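PDB 3RWX: lipoprotein from Bacteroides fragilis, which is of unknown function but is probably an outer-membrane lipoprotein built from two calycin-like beta-barrel domains. Local coordinates for residues Leu127-Ser130 with Tyr131-Ser134; Gly24-Ala27 with Met28-Asp31. All blocks are in the same frame, centred on the assembly; numbering follows the deposited sequence. Where two conformers were deposited one is given.

Interaction 1: residues Leu127-Ser130 with Tyr131-Ser134; sequences LPIS and YHVS
Leu127 and Pro128 pack against the ring of Tyr131 where the chain leaves strand 118-124 and winds through a short 3-10 turn, residues 129-132, in the connection between strand 118-124 of one sheet and strand 144-147 of the next. The apolar contacts gather on the CD2/CE2 side of the phenol. Leu127 crosses the tyrosine at about a right angle, its chi1 of -168° turning CG away from the backbone N, and CD1 lies 3.7 Å from Tyr131 CD2. Pro128 instead runs alongside, pointing the same way, and sets CG 3.8 Å from Tyr131 CE2. The other leucine branch, CD2, reaches the imidazole and comes within 4.0 Å of His132 NE2.

The polar contacts are mainly backbone. Tyr131 N bonds Pro128 O at 3.1 Å and His132 N bonds Ile129 O at 2.8 Å, the i to i+3 spacing of a 3-10 turn. Beyond the first of these bonds the same Pro128 carbonyl oxygen lies at the phenol edge, in the ring plane.

Outside partners fix the side-chain ends: Tyr131 OH bonds Asp31, while Ser130 OG hydrogen-bonds Ser166 O. His132 stacks on Phe209, and its ND1 binds a glycerol, probably from the crystallisation liquor.

The turn closes on a shared acceptor. Ser130 O takes Val133 N at 3.2 Å from well above the carbonyl plane and Ser134 N, also at 3.2 Å, from nearly straight ahead of the oxygen.

Interaction 2: residues Gly24-Ala27 with Met28-Asp31; sequences GNCA and MFTD
Cys26 SG and Phe29 CG both lie between the backbone N and the carbonyl carbon of their own residues (chi1 64° and 58°), and from these positions the thiol and the ring are brought together. Cys26 SG sits 3.5 Å from the centroid of the Phe29 ring, only 12° off its normal, so the sulfur lies over the middle of one face in a sulfur-aromatic contact. At the rim of the same ring, in its plane, Gly24 O approaches CE1. Phe29 also meets the ring of Tyr32, whose plane is inclined to its own.

The sulfur serves the backbone as well. Met28 N donates to Cys26 SG at 3.5 Å, and Phe29 N adds a weak bond to the same atom, so the sulfur accepts from two backbone amides of the turn and also rests on the ring. A straight backbone bond of 2.9 Å from Cys26 N to Phe29 O closes the turn.

Nearer the strand, the amide of Asn25 bridges to the returning chain. Its OD1 accepts Asp31 N at 2.8 Å, the donor standing above the carbonyl plane, and also Thr30 OG1, though that second separation is so short that its exact value is doubtful. Water 1 forms weak bonds with Asn25 ND2 and Asp31 OD1. The carboxylate of Asp31 has stronger partners in Tyr131 and Arg164, the latter through a salt bridge that probably stabilises its negative charge.

Ala27 and Met28 (the latter a selenomethionine) occupy the two corner positions of a type I beta turn, which reverses the chain between strands 20-25 and 32-35: this is the tip of an antiparallel beta hairpin in the first calycin-like domain.

Overall arrangement
Along the chain interaction 2 comes first, at the hairpin tip joining strands 20-25 and 32-35 of the first sheet, and interaction 1 follows some hundred residues later, after strand 118-124 and before strand 144-147 of the second sheet. Their centres are about 17 Å apart, yet they touch: Tyr131 OH lies 2.6 Å from Asp31 OD1, a probable hydrogen bond. Strand 20-25 also connects them, since Tyr21 and Ile23 lie against the side chains of interaction 1. Arg164, from a loop of the second half, reaches both contacts. The hairpin tip is thereby tied to the connection between the two sheets.

Interaction 1: residues Leu127-Ser130 with Tyr131-Ser134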
loop_
_atom_site.group_PDB
_atom_site.type_symbol
_atom_site.label_atom_id
_atom_site.label_comp_id
_atom_site.label_asym_id
_atom_site.label_seq_id
_atom_site.Cartn_x
_atom_site.Cartn_y
_atom_site.Cartn_z
ATOM N N LEU A 127 -9.387 -5.871 -4.048
ATOM C CA LEU A 127 -8.232 -5.213 -3.466
ATOM C C LEU A 127 -7.806 -5.822 -2.107
ATOM O O LEU A 127 -8.602 -5.964 -1.212
ATOM C CB LEU A 127 -8.547 -3.740 -3.256
ATOM C CG LEU A 127 -7.337 -2.877 -2.912
ATOM C CD1 LEU A 127 -6.408 -2.690 -4.120
ATOM C CD2 LEU A 127 -7.821 -1.521 -2.390
ATOM N N PRO A 128 -6.539 -6.195 -1.963
ATOM C CA PRO A 128 -6.113 -6.716 -0.664
ATOM C C PRO A 128 -6.282 -5.736 0.491
ATOM O O PRO A 128 -6.092 -4.548 0.326
ATOM C CB PRO A 128 -4.637 -7.008 -0.877
ATOM C CG PRO A 128 -4.554 -7.356 -2.343
ATOM C CD PRO A 128 -5.612 -6.549 -3.043
ATOM N N ILE A 129 -6.602 -6.252 1.666
ATOM C CA ILE A 129 -6.977 -5.391 2.771
ATOM C C ILE A 129 -5.777 -4.548 3.216
ATOM O O ILE A 129 -5.939 -3.403 3.649
ATOM C CB ILE A 129 -7.584 -6.200 3.923
ATOM C CG1 ILE A 129 -8.368 -5.299 4.888
ATOM C CG2 ILE A 129 -6.508 -7.032 4.652
ATOM C CD1 ILE A 129 -9.091 -6.103 6.003
ATOM N N SER A 130 -4.569 -5.076 3.055
ATOM C CA SER A 130 -3.397 -4.319 3.481
ATOM C C SER A 130 -3.242 -2.964 2.769
ATOM O O SER A 130 -2.611 -2.060 3.318
ATOM C CB SER A 130 -2.133 -5.163 3.368
ATOM O OG SER A 130 -2.002 -5.670 2.056
ATOM N N TYR A 131 -3.829 -2.791 1.584
ATOM C CA TYR A 131 -3.806 -1.476 0.924
ATOM C C TYR A 131 -4.576 -0.440 1.699
ATOM O O TYR A 131 -4.367 0.747 1.502
ATOM C CB TYR A 131 -4.375 -1.512 -0.497
ATOM C CG TYR A 131 -3.431 -2.131 -1.507
ATOM C CD1 TYR A 131 -2.400 -1.403 -2.057
ATOM C CD2 TYR A 131 -3.559 -3.455 -1.881
ATOM C CE1 TYR A 131 -1.526 -1.962 -2.956
ATOM C CE2 TYR A 131 -2.702 -4.023 -2.791
ATOM C CZ TYR A 131 -1.682 -3.269 -3.324
ATOM O OH TYR A 131 -0.820 -3.849 -4.233
ATOM N N HIS A 132 -5.502 -0.856 2.558
ATOM C CA HIS A 132 -6.255 0.123 3.316
ATOM C C HIS A 132 -5.481 0.656 4.527
ATOM O O HIS A 132 -5.962 1.569 5.193
ATOM C CB HIS A 132 -7.608 -0.450 3.754
ATOM C CG HIS A 132 -8.541 -0.734 2.619
ATOM N ND1 HIS A 132 -9.178 0.262 1.917
ATOM C CD2 HIS A 132 -8.956 -1.900 2.075
ATOM C CE1 HIS A 132 -9.928 -0.276 0.975
ATOM N NE2 HIS A 132 -9.826 -1.587 1.059
ATOM N N VAL A 133 -4.310 0.115 4.837
ATOM C CA VAL A 133 -3.525 0.687 5.944
ATOM C C VAL A 133 -2.141 1.202 5.574
ATOM O O VAL A 133 -1.586 2.016 6.288
ATOM C CB VAL A 133 -3.387 -0.308 7.107
ATOM C CG1 VAL A 133 -4.787 -0.718 7.589
ATOM C CG2 VAL A 133 -2.565 -1.515 6.696
ATOM N N SER A 134 -1.597 0.760 4.450
ATOM C CA SER A 134 -0.262 1.153 4.067
ATOM C C SER A 134 -0.172 2.647 3.755
ATOM O O SER A 134 -1.137 3.256 3.307
ATOM C CB SER A 134 0.190 0.341 2.858
ATOM O OG SER A 134 -0.560 0.716 1.720
#

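Interaction 2: residues Gly24-Ala27 with Met28-Asp31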
loop_
_atom_site.group_PDB
_atom_site.type_symbol
_atom_site.label_atom_id
_atom_site.label_comp_id
_atom_site.label_asym_id
_atom_site.label_seq_id
_atom_site.Cartn_x
_atom_site.Cartn_y
_atom_site.Cartn_z
ATOM N N GLY A 24 -0.005 0.916 -9.757
ATOM C CA GLY A 24 0.940 1.697 -10.550
ATOM C C GLY A 24 2.346 1.772 -9.980
ATOM O O GLY A 24 2.535 1.816 -8.770
ATOM N N ASN A 25 3.331 1.806 -10.871
ATOM C CA ASN A 25 4.745 1.882 -10.510
ATOM C C ASN A 25 5.390 2.796 -11.526
ATOM O O ASN A 25 5.121 2.667 -12.718
ATOM C CB ASN A 25 5.405 0.472 -10.541
ATOM C CG ASN A 25 4.938 -0.439 -9.350
ATOM O OD1 ASN A 25 5.515 -0.387 -8.246
ATOM N ND2 ASN A 25 3.872 -1.251 -9.567
ATOM N N CYS A 26 6.202 3.744 -11.045
ATOM C CA CYS A 26 7.073 4.564 -11.888
ATOM C C CYS A 26 8.375 4.826 -11.123
ATOM O O CYS A 26 8.621 4.197 -10.108
ATOM C CB CYS A 26 6.396 5.880 -12.257
ATOM S SG CYS A 26 6.035 6.995 -10.847
ATOM N N ALA A 27 9.198 5.754 -11.606
ATOM C CA ALA A 27 10.496 6.044 -10.984
ATOM C C ALA A 27 10.321 6.630 -9.590
ATOM O O ALA A 27 11.203 6.497 -8.737
ATOM C CB ALA A 27 11.306 7.008 -11.858
HETATM N N MSE A 28 9.168 7.254 -9.362
HETATM C CA MSE A 28 8.914 7.992 -8.121
HETATM C C MSE A 28 8.055 7.305 -7.079
HETATM O O MSE A 28 8.078 7.671 -5.908
HETATM C CB MSE A 28 8.312 9.332 -8.486
HETATM C CG MSE A 28 9.388 10.189 -9.070
HETATM SE SE MSE A 28 8.640 11.490 -10.130
HETATM C CE MSE A 28 9.249 10.761 -11.818
ATOM N N PHE A 29 7.272 6.330 -7.489
ATOM C CA PHE A 29 6.525 5.597 -6.503
ATOM C C PHE A 29 6.313 4.191 -6.955
ATOM O O PHE A 29 6.420 3.880 -8.144
ATOM C CB PHE A 29 5.190 6.296 -6.167
ATOM C CG PHE A 29 4.289 6.513 -7.348
ATOM C CD1 PHE A 29 3.653 5.458 -7.951
ATOM C CD2 PHE A 29 4.081 7.780 -7.851
ATOM C CE1 PHE A 29 2.841 5.659 -9.039
ATOM C CE2 PHE A 29 3.249 7.990 -8.931
ATOM C CZ PHE A 29 2.629 6.938 -9.519
ATOM N N THR A 30 6.054 3.334 -5.987
ATOM C CA THR A 30 5.770 1.954 -6.277
ATOM C C THR A 30 4.489 1.522 -5.572
ATOM O O THR A 30 4.085 2.123 -4.587
ATOM C CB THR A 30 6.960 1.037 -5.906
ATOM O OG1 THR A 30 6.567 -0.334 -6.043
ATOM C CG2 THR A 30 7.439 1.282 -4.481
ATOM N N ASP A 31 3.839 0.498 -6.120
ATOM C CA ASP A 31 2.641 -0.111 -5.520
ATOM C C ASP A 31 1.521 0.869 -5.160
ATOM O O ASP A 31 0.926 0.774 -4.124
ATOM C CB ASP A 31 3.043 -0.921 -4.293
ATOM C CG ASP A 31 2.043 -1.996 -3.952
ATOM O OD1 ASP A 31 1.355 -2.527 -4.847
ATOM O OD2 ASP A 31 1.964 -2.343 -2.771
HETATM O O HOH W 1 3.411 -3.716 -7.366
#